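Local structure of hemin ABC transporter, periplasmic hemin-binding protein HutB (Vibrio cholerae, 5KHL) at residues Thr27-Ala32 against Asp115-Ile120; Pro55-His60 against Leu69-Thr74; Phe154-Glu159 against Thr190-Leu195. The protein probably binds hemin in the periplasm and delivers it to an ABC transporter for uptake across the inner membrane. All coordinates share one frame; numbering follows the deposited sequence.

Overall arrangement
Interactions 1 and 2 belong to the amino-terminal lobe, built round the parallel sheet that includes strands 19-21 and 75-78, and their centres lie about 18 Å apart. Interaction 3 lies in the other lobe, about 30 Å from interaction 1 (centre to centre) and on the opposite side of the chain's centre. In all three, the contact between the segments is made by apolar or aromatic side-chain carbons, but in different settings. Interaction 1 joins two helices in the buried interior. Interaction 2 lies near the surface and joins two loops with a single leucine. Interaction 3 is mostly buried, links strand 152-156 to strand 192-194 and the residue after it, and adds an aromatic pair.

Interaction 1: Thr27-Ala32 against Asp115-Ile120; sequences TELILA and DQIAQI
Ile117 projects from helix 107-120 toward helix 24-32 and meets the neighbouring residues Leu29 and Ile30 with different branches. The closer touch is with Ile30, whose CG1 lies 3.9 Å from CG2 of Ile117. The two isoleucine side chains cross at about a right angle, so a methylene of one rests on the branch methyl of the other and they do not run alongside. In Ile117 this methyl lies anti to the backbone N, whereas CG1 lies anti to the carbonyl carbon (chi1 -63°). The branches therefore diverge, CG2 going to Ile30 and CG1 to the base of Leu29, where Leu29 CB is 4.3 Å from Ile117 CG1. Leu29 thus presents the root of its side chain to Ile117, while its side chain also packs on Leu110, Arg113 and Ile114, one to two turns earlier on helix 107-120. The helices come near enough at this point for the CA atoms of Ile30 and Ile117 to be 6.8 Å apart. Ile117 also packs on Ile77 of strand 75-78, which joins helix 107-120 to the sheet.

Polar groups of the two segments look elsewhere. Asp115 forms a salt bridge with Lys131 on the long helix 125-143, and the carboxylate of Glu28 accepts hydrogen bonds from the backbone N atoms of Leu256 and Lys257 at the start of helix 256-269.

The three touching residues are buried, and the joint is purely aliphatic. Helix 24-32 follows strand 19-21, and helix 107-120 follows strand 97-100. Helices packed together over a parallel sheet in this way are characteristic of the Rossmann-like amino-terminal lobe of class III periplasmic binding proteins, the family of iron-chelate, cobalamin and heme carriers.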
loop_
_atom_site.group_PDB
_atom_site.type_symbol
_atom_site.label_atom_id
_atom_site.label_comp_id
_atom_site.label_asym_id
_atom_site.label_seq_id
_atom_site.Cartn_x
_atom_site.Cartn_y
_atom_site.Cartn_z
ATOM N N THR A 27 2.660 1.723 10.710
ATOM C CA THR A 27 3.453 0.718 11.401
ATOM C C THR A 27 4.830 0.489 10.773
ATOM O O THR A 27 5.817 0.395 11.492
ATOM C CB THR A 27 2.700 -0.621 11.447
ATOM O OG1 THR A 27 1.471 -0.432 12.144
ATOM C CG2 THR A 27 3.519 -1.696 12.151
ATOM N N GLU A 28 4.895 0.405 9.443
ATOM C CA GLU A 28 6.169 0.095 8.785
ATOM C C GLU A 28 7.177 1.213 9.065
ATOM O O GLU A 28 8.324 0.941 9.401
ATOM C CB GLU A 28 6.002 -0.159 7.263
ATOM C CG GLU A 28 5.385 0.974 6.460
ATOM C CD GLU A 28 5.693 0.926 4.952
ATOM O OE1 GLU A 28 5.830 -0.170 4.360
ATOM O OE2 GLU A 28 5.785 2.016 4.352
ATOM N N LEU A 29 6.739 2.462 8.958
ATOM C CA LEU A 29 7.636 3.573 9.195
ATOM C C LEU A 29 8.082 3.599 10.667
ATOM O O LEU A 29 9.279 3.735 10.948
ATOM C CB LEU A 29 6.977 4.896 8.768
ATOM C CG LEU A 29 6.693 4.974 7.256
ATOM C CD1 LEU A 29 6.114 6.316 6.857
ATOM C CD2 LEU A 29 7.938 4.681 6.441
ATOM N N ILE A 30 7.138 3.416 11.591
ATOM C CA ILE A 30 7.443 3.348 13.027
ATOM C C ILE A 30 8.527 2.297 13.320
ATOM O O ILE A 30 9.474 2.542 14.075
ATOM C CB ILE A 30 6.163 3.047 13.875
ATOM C CG1 ILE A 30 5.146 4.179 13.711
ATOM C CG2 ILE A 30 6.510 2.866 15.359
ATOM C CD1 ILE A 30 3.966 4.109 14.646
ATOM N N LEU A 31 8.395 1.139 12.692
ATOM C CA LEU A 31 9.417 0.105 12.770
ATOM C C LEU A 31 10.715 0.555 12.077
ATOM O O LEU A 31 11.800 0.400 12.633
ATOM C CB LEU A 31 8.897 -1.205 12.153
ATOM C CG LEU A 31 8.164 -2.240 13.021
ATOM C CD1 LEU A 31 7.118 -1.612 13.919
ATOM C CD2 LEU A 31 7.517 -3.320 12.147
ATOM N N ALA A 32 10.605 1.130 10.879
ATOM C CA ALA A 32 11.799 1.499 10.100
ATOM C C ALA A 32 12.629 2.522 10.832
ATOM O O ALA A 32 13.844 2.548 10.703
ATOM C CB ALA A 32 11.416 2.028 8.726
ATOM N N ASP A 115 8.422 12.055 7.570
ATOM C CA ASP A 115 8.615 13.251 8.395
ATOM C C ASP A 115 7.588 13.314 9.516
ATOM O O ASP A 115 7.934 13.608 10.659
ATOM C CB ASP A 115 8.522 14.539 7.558
ATOM C CG ASP A 115 9.777 14.842 6.791
ATOM O OD1 ASP A 115 9.653 15.585 5.804
ATOM O OD2 ASP A 115 10.869 14.359 7.160
ATOM N N GLN A 116 6.327 13.048 9.168
ATOM C CA GLN A 116 5.218 13.163 10.120
ATOM C C GLN A 116 5.400 12.199 11.279
ATOM O O GLN A 116 5.207 12.573 12.424
ATOM C CB GLN A 116 3.874 12.914 9.432
ATOM C CG GLN A 116 3.355 14.117 8.625
ATOM C CD GLN A 116 2.239 13.736 7.664
ATOM O OE1 GLN A 116 2.257 12.662 7.068
ATOM N NE2 GLN A 116 1.262 14.618 7.516
ATOM N N ILE A 117 5.826 10.976 10.969
ATOM C CA ILE A 117 6.063 9.946 11.985
ATOM C C ILE A 117 7.317 10.192 12.819
ATOM O O ILE A 117 7.285 10.077 14.049
ATOM C CB ILE A 117 6.187 8.531 11.347
ATOM C CG1 ILE A 117 4.880 8.109 10.665
ATOM C CG2 ILE A 117 6.629 7.517 12.389
ATOM C CD1 ILE A 117 3.636 8.643 11.344
ATOM N N ALA A 118 8.425 10.503 12.145
ATOM C CA ALA A 118 9.700 10.803 12.812
ATOM C C ALA A 118 9.529 11.886 13.870
ATOM O O ALA A 118 10.137 11.834 14.948
ATOM C CB ALA A 118 10.753 11.231 11.790
ATOM N N GLN A 119 8.692 12.867 13.552
ATOM C CA GLN A 119 8.362 13.940 14.482
ATOM C C GLN A 119 7.575 13.453 15.723
ATOM O O GLN A 119 7.917 13.787 16.858
ATOM C CB GLN A 119 7.566 15.023 13.748
ATOM C CG GLN A 119 7.392 16.308 14.528
ATOM C CD GLN A 119 6.264 17.169 13.992
ATOM O OE1 GLN A 119 6.070 18.308 14.427
ATOM N NE2 GLN A 119 5.505 16.622 13.045
ATOM N N ILE A 120 6.524 12.666 15.501
ATOM C CA ILE A 120 5.687 12.170 16.592
ATOM C C ILE A 120 6.478 11.241 17.499
ATOM O O ILE A 120 6.394 11.341 18.727
ATOM C CB ILE A 120 4.443 11.431 16.074
ATOM C CG1 ILE A 120 3.603 12.348 15.177
ATOM C CG2 ILE A 120 3.603 10.904 17.244
ATOM C CD1 ILE A 120 2.786 11.602 14.111
#

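Interaction 2: Pro55-His60 against Leu69-Thr74; sequences PTVGYH and LTLEPT
Leu71 reaches out from its loop with both methyls and touches Pro55 with one and Val57 with the other. Its CD2 lies 4.0 Å from CG of the Pro55 ring, and the leucine and proline side chains lie alongside, pointing opposite ways. CD1 comes 4.1 Å from CG2 of Val57, whose side chain meets the leucine at a slant. The leucine CG sits beside the backbone N, anti to the carbonyl carbon (chi1 -68°), and this carries the forked end toward the other loop. All three residues also lie on Ala41 of strand 39-42, and Val57 and Leu71 on Val20 of strand 19-21. The contact thus closes over neighbouring strands of the parallel sheet in the amino-terminal Rossmann-like lobe, with Leu71 in the link between helix 65-69 and strand 75-78. Away from this small apolar cluster the packing gives way to solvent. Thr56 points away from Leu71 and is exposed, as are Thr70 and Glu72. The turn that presents Leu71 is a type I beta turn from Leu69 to Glu72, closed by a backbone hydrogen bond of 3.0 Å from Glu72 N to Leu69 O. Glu72 then takes positive phi (41°), and its carbonyl O accepts a hydrogen bond from Arg18 NH2.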
loop_
_atom_site.group_PDB
_atom_site.type_symbol
_atom_site.label_atom_id
_atom_site.label_comp_id
_atom_site.label_asym_id
_atom_site.label_seq_id
_atom_site.Cartn_x
_atom_site.Cartn_y
_atom_site.Cartn_z
ATOM N N PRO A 55 -1.542 -6.097 20.928
ATOM C CA PRO A 55 -2.969 -6.259 20.656
ATOM C C PRO A 55 -3.361 -5.583 19.346
ATOM O O PRO A 55 -2.702 -4.605 18.919
ATOM C CB PRO A 55 -3.635 -5.573 21.848
ATOM C CG PRO A 55 -2.648 -4.588 22.317
ATOM C CD PRO A 55 -1.297 -5.200 22.074
ATOM N N THR A 56 -4.399 -6.121 18.707
ATOM C CA THR A 56 -4.948 -5.491 17.524
ATOM C C THR A 56 -6.081 -4.618 17.977
ATOM O O THR A 56 -6.451 -4.606 19.140
ATOM C CB THR A 56 -5.441 -6.477 16.460
ATOM O OG1 THR A 56 -6.223 -7.515 17.061
ATOM C CG2 THR A 56 -4.258 -7.080 15.740
ATOM N N VAL A 57 -6.643 -3.892 17.042
ATOM C CA VAL A 57 -7.439 -2.758 17.401
ATOM C C VAL A 57 -8.545 -2.735 16.359
ATOM O O VAL A 57 -9.476 -1.936 16.405
ATOM C CB VAL A 57 -6.508 -1.508 17.485
ATOM C CG1 VAL A 57 -7.036 -0.303 16.743
ATOM C CG2 VAL A 57 -6.125 -1.207 18.940
ATOM N N GLY A 58 -8.460 -3.717 15.469
ATOM C CA GLY A 58 -9.488 -3.940 14.487
ATOM C C GLY A 58 -9.225 -3.093 13.255
ATOM O O GLY A 58 -8.083 -2.834 12.885
ATOM N N TYR A 59 -10.303 -2.669 12.622
ATOM C CA TYR A 59 -10.247 -1.922 11.379
ATOM C C TYR A 59 -10.348 -0.436 11.685
ATOM O O TYR A 59 -11.238 -0.015 12.426
ATOM C CB TYR A 59 -11.366 -2.375 10.438
ATOM C CG TYR A 59 -11.145 -3.773 9.901
ATOM C CD1 TYR A 59 -11.035 -4.007 8.535
ATOM C CD2 TYR A 59 -11.031 -4.860 10.760
ATOM C CE1 TYR A 59 -10.830 -5.285 8.044
ATOM C CE2 TYR A 59 -10.821 -6.127 10.281
ATOM C CZ TYR A 59 -10.721 -6.339 8.923
ATOM O OH TYR A 59 -10.511 -7.611 8.445
ATOM N N HIS A 60 -9.431 0.351 11.117
ATOM C CA HIS A 60 -9.289 1.751 11.512
ATOM C C HIS A 60 -10.539 2.564 11.185
ATOM O O HIS A 60 -10.714 3.669 11.698
ATOM C CB HIS A 60 -8.055 2.381 10.862
ATOM C CG HIS A 60 -8.086 2.384 9.366
ATOM N ND1 HIS A 60 -7.488 1.397 8.610
ATOM C CD2 HIS A 60 -8.630 3.252 8.482
ATOM C CE1 HIS A 60 -7.670 1.656 7.330
ATOM N NE2 HIS A 60 -8.365 2.779 7.224
ATOM N N LEU A 69 -9.123 3.122 24.900
ATOM C CA LEU A 69 -8.854 3.828 26.140
ATOM C C LEU A 69 -8.226 2.925 27.192
ATOM O O LEU A 69 -7.419 3.385 27.996
ATOM C CB LEU A 69 -10.140 4.457 26.682
ATOM C CG LEU A 69 -10.443 5.855 26.144
ATOM C CD1 LEU A 69 -11.907 6.221 26.353
ATOM C CD2 LEU A 69 -9.528 6.858 26.821
ATOM N N THR A 70 -8.573 1.642 27.177
ATOM C CA THR A 70 -8.015 0.702 28.159
ATOM C C THR A 70 -6.514 0.496 27.948
ATOM O O THR A 70 -5.822 -0.011 28.833
ATOM C CB THR A 70 -8.710 -0.667 28.107
ATOM O OG1 THR A 70 -8.392 -1.311 26.867
ATOM C CG2 THR A 70 -10.203 -0.504 28.205
ATOM N N LEU A 71 -6.022 0.877 26.770
ATOM C CA LEU A 71 -4.599 0.792 26.453
ATOM C C LEU A 71 -3.804 1.973 26.978
ATOM O O LEU A 71 -2.590 2.007 26.820
ATOM C CB LEU A 71 -4.384 0.709 24.949
ATOM C CG LEU A 71 -4.845 -0.561 24.265
ATOM C CD1 LEU A 71 -4.780 -0.343 22.767
ATOM C CD2 LEU A 71 -3.959 -1.721 24.701
ATOM N N GLU A 72 -4.500 2.930 27.587
ATOM C CA GLU A 72 -3.896 4.171 28.070
ATOM C C GLU A 72 -2.885 4.704 27.067
ATOM O O GLU A 72 -1.722 4.942 27.418
ATOM C CB GLU A 72 -3.232 3.952 29.434
ATOM C CG GLU A 72 -4.193 3.464 30.538
ATOM C CD GLU A 72 -3.487 3.136 31.851
ATOM O OE1 GLU A 72 -3.374 4.029 32.716
ATOM O OE2 GLU A 72 -3.044 1.982 32.016
ATOM N N PRO A 73 -3.314 4.867 25.802
ATOM C CA PRO A 73 -2.360 5.305 24.791
ATOM C C PRO A 73 -2.102 6.801 24.929
ATOM O O PRO A 73 -2.842 7.484 25.634
ATOM C CB PRO A 73 -3.079 4.977 23.479
ATOM C CG PRO A 73 -4.495 5.205 23.803
ATOM C CD PRO A 73 -4.684 4.824 25.257
ATOM N N THR A 74 -1.058 7.300 24.277
ATOM C CA THR A 74 -0.798 8.731 24.235
ATOM C C THR A 74 -1.040 9.270 22.832
ATOM O O THR A 74 -1.331 10.455 22.641
ATOM C CB THR A 74 0.622 9.033 24.667
ATOM O OG1 THR A 74 1.527 8.419 23.742
ATOM C CG2 THR A 74 0.858 8.454 26.052
#

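Interaction 3: Phe154-Glu159 against Thr190-Leu195; sequences FLLLHE and TSYKPL
Leu155, which meets Leu195 through its side chain, has its carbonyl O hydrogen-bonded to Ser211 OG, and the same hydroxyl oxygen accepts the N-H of Leu157. That serine thereby bridges the carbonyl of Leu155 and the N-H of Leu157. Across the contact, the chemistry is apolar and is divided by the alternation of the strand.

On one side Leu155 CD2 touches Leu195 CD2 at 3.8 Å, methyl to methyl, with the side chains crossing at about a right angle. The CG of Leu195 lies anti to its backbone N (chi1 179°), which extends the side chain toward Leu155. Both leucines also pack on Met200 of helix 197-203.

On the other side the partner is Tyr192, which meets two residues through neighbouring ring carbons, CD2 and CE2. Leu156 places CD2 3.9 Å from Tyr192 CD2, again crossing nearly at right angles, and Phe154 brings CE2 to 4.4 Å from Tyr192 CE2, near the plane of the tyrosine ring. Leu156 joins the aromatic pair in a second way, since its CD1 lies in the plane of the Phe154 ring, at the edge. A single leucine thus uses one methyl for each ring.

Between the two segments runs strand 164-166, antiparallel to both. Tyr192 packs on its Ala166 and Leu195 on its Val165, so these contacts pass over the middle strand on its two faces. They bind the outermost strand 192-194, and Leu195 just after it, to strand 152-156 within the mixed sheet, with helix 197-203 covering the Leu155-Leu195 side and strand 207-210 flanking strand 152-156 beyond.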
loop_
_atom_site.group_PDB
_atom_site.type_symbol
_atom_site.label_atom_id
_atom_site.label_comp_id
_atom_site.label_asym_id
_atom_site.label_seq_id
_atom_site.Cartn_x
_atom_site.Cartn_y
_atom_site.Cartn_z
ATOM N N PHE A 154 -2.755 -3.273 -13.246
ATOM C CA PHE A 154 -3.143 -3.896 -12.004
ATOM C C PHE A 154 -4.650 -4.143 -11.997
ATOM O O PHE A 154 -5.436 -3.219 -12.175
ATOM C CB PHE A 154 -2.745 -3.041 -10.806
ATOM C CG PHE A 154 -3.160 -3.633 -9.494
ATOM C CD1 PHE A 154 -2.313 -4.469 -8.807
ATOM C CD2 PHE A 154 -4.412 -3.373 -8.965
ATOM C CE1 PHE A 154 -2.705 -5.017 -7.599
ATOM C CE2 PHE A 154 -4.808 -3.911 -7.773
ATOM C CZ PHE A 154 -3.957 -4.728 -7.083
ATOM N N LEU A 155 -5.037 -5.398 -11.785
ATOM C CA LEU A 155 -6.447 -5.776 -11.732
ATOM C C LEU A 155 -6.892 -6.096 -10.309
ATOM O O LEU A 155 -6.256 -6.870 -9.582
ATOM C CB LEU A 155 -6.733 -6.981 -12.633
ATOM C CG LEU A 155 -6.515 -6.815 -14.137
ATOM C CD1 LEU A 155 -6.852 -8.108 -14.833
ATOM C CD2 LEU A 155 -7.322 -5.655 -14.713
ATOM N N LEU A 156 -7.987 -5.468 -9.915
ATOM C CA LEU A 156 -8.570 -5.690 -8.612
ATOM C C LEU A 156 -9.725 -6.626 -8.846
ATOM O O LEU A 156 -10.761 -6.208 -9.363
ATOM C CB LEU A 156 -9.026 -4.375 -7.991
ATOM C CG LEU A 156 -9.178 -4.318 -6.477
ATOM C CD1 LEU A 156 -7.833 -4.496 -5.795
ATOM C CD2 LEU A 156 -9.800 -2.995 -6.072
ATOM N N LEU A 157 -9.525 -7.898 -8.512
ATOM C CA LEU A 157 -10.520 -8.939 -8.785
ATOM C C LEU A 157 -11.220 -9.364 -7.499
ATOM O O LEU A 157 -10.578 -9.482 -6.461
ATOM C CB LEU A 157 -9.857 -10.148 -9.457
ATOM C CG LEU A 157 -9.004 -9.858 -10.703
ATOM C CD1 LEU A 157 -8.200 -11.060 -11.165
ATOM C CD2 LEU A 157 -9.862 -9.354 -11.843
ATOM N N HIS A 158 -12.537 -9.559 -7.558
ATOM C CA HIS A 158 -13.289 -10.122 -6.428
ATOM C C HIS A 158 -14.269 -11.190 -6.899
ATOM O O HIS A 158 -14.664 -11.229 -8.068
ATOM C CB HIS A 158 -14.061 -9.045 -5.653
ATOM C CG HIS A 158 -13.183 -8.128 -4.845
ATOM N ND1 HIS A 158 -11.845 -8.345 -4.667
ATOM C CD2 HIS A 158 -13.484 -6.982 -4.178
ATOM C CE1 HIS A 158 -11.334 -7.369 -3.918
ATOM N NE2 HIS A 158 -12.308 -6.539 -3.612
ATOM N N GLU A 159 -14.661 -12.056 -5.973
ATOM C CA GLU A 159 -15.658 -13.074 -6.259
ATOM C C GLU A 159 -16.993 -12.377 -6.531
ATOM O O GLU A 159 -17.483 -11.607 -5.701
ATOM C CB GLU A 159 -15.760 -14.075 -5.092
ATOM C CG GLU A 159 -14.573 -15.063 -4.951
ATOM C CD GLU A 159 -13.220 -14.401 -4.643
ATOM O OE1 GLU A 159 -13.177 -13.197 -4.289
ATOM O OE2 GLU A 159 -12.187 -15.098 -4.761
ATOM N N THR A 190 -9.447 7.075 -13.479
ATOM C CA THR A 190 -8.999 7.686 -12.249
ATOM C C THR A 190 -9.479 6.837 -11.094
ATOM O O THR A 190 -10.631 6.412 -11.062
ATOM C CB THR A 190 -9.489 9.134 -12.143
ATOM O OG1 THR A 190 -9.029 9.866 -13.298
ATOM C CG2 THR A 190 -8.952 9.778 -10.878
ATOM N N SER A 191 -8.563 6.550 -10.177
ATOM C CA SER A 191 -8.832 5.651 -9.063
ATOM C C SER A 191 -9.177 4.249 -9.592
ATOM O O SER A 191 -8.791 3.874 -10.701
ATOM C CB SER A 191 -9.958 6.206 -8.173
ATOM O OG SER A 191 -10.111 5.455 -6.985
ATOM N N TYR A 192 -9.898 3.477 -8.788
ATOM C CA TYR A 192 -10.290 2.119 -9.161
ATOM C C TYR A 192 -11.672 2.055 -9.822
ATOM O O TYR A 192 -12.678 2.406 -9.226
ATOM C CB TYR A 192 -10.279 1.228 -7.930
ATOM C CG TYR A 192 -8.927 1.076 -7.286
ATOM C CD1 TYR A 192 -8.520 1.938 -6.279
ATOM C CD2 TYR A 192 -8.058 0.062 -7.683
ATOM C CE1 TYR A 192 -7.291 1.793 -5.677
ATOM C CE2 TYR A 192 -6.826 -0.092 -7.090
ATOM C CZ TYR A 192 -6.453 0.780 -6.086
ATOM O OH TYR A 192 -5.234 0.646 -5.481
ATOM N N LYS A 193 -11.713 1.600 -11.061
ATOM C CA LYS A 193 -12.969 1.519 -11.790
ATOM C C LYS A 193 -13.078 0.169 -12.488
ATOM O O LYS A 193 -12.069 -0.480 -12.735
ATOM C CB LYS A 193 -13.070 2.667 -12.806
ATOM C CG LYS A 193 -12.861 4.056 -12.205
ATOM C CD LYS A 193 -14.068 4.532 -11.429
ATOM C CE LYS A 193 -13.716 5.735 -10.563
ATOM N NZ LYS A 193 -13.050 6.815 -11.338
ATOM N N PRO A 194 -14.309 -0.275 -12.768
ATOM C CA PRO A 194 -14.513 -1.443 -13.630
ATOM C C PRO A 194 -13.800 -1.263 -14.963
ATOM O O PRO A 194 -13.867 -0.179 -15.565
ATOM C CB PRO A 194 -16.020 -1.474 -13.810
ATOM C CG PRO A 194 -16.519 -0.953 -12.538
ATOM C CD PRO A 194 -15.563 0.133 -12.118
ATOM N N LEU A 195 -13.095 -2.301 -15.400
ATOM C CA LEU A 195 -12.371 -2.247 -16.662
ATOM C C LEU A 195 -13.125 -3.023 -17.722
ATOM O O LEU A 195 -13.205 -4.252 -17.655
ATOM C CB LEU A 195 -10.952 -2.805 -16.509
ATOM C CG LEU A 195 -10.088 -2.831 -17.777
ATOM C CD1 LEU A 195 -9.905 -1.434 -18.345
ATOM C CD2 LEU A 195 -8.739 -3.477 -17.513
#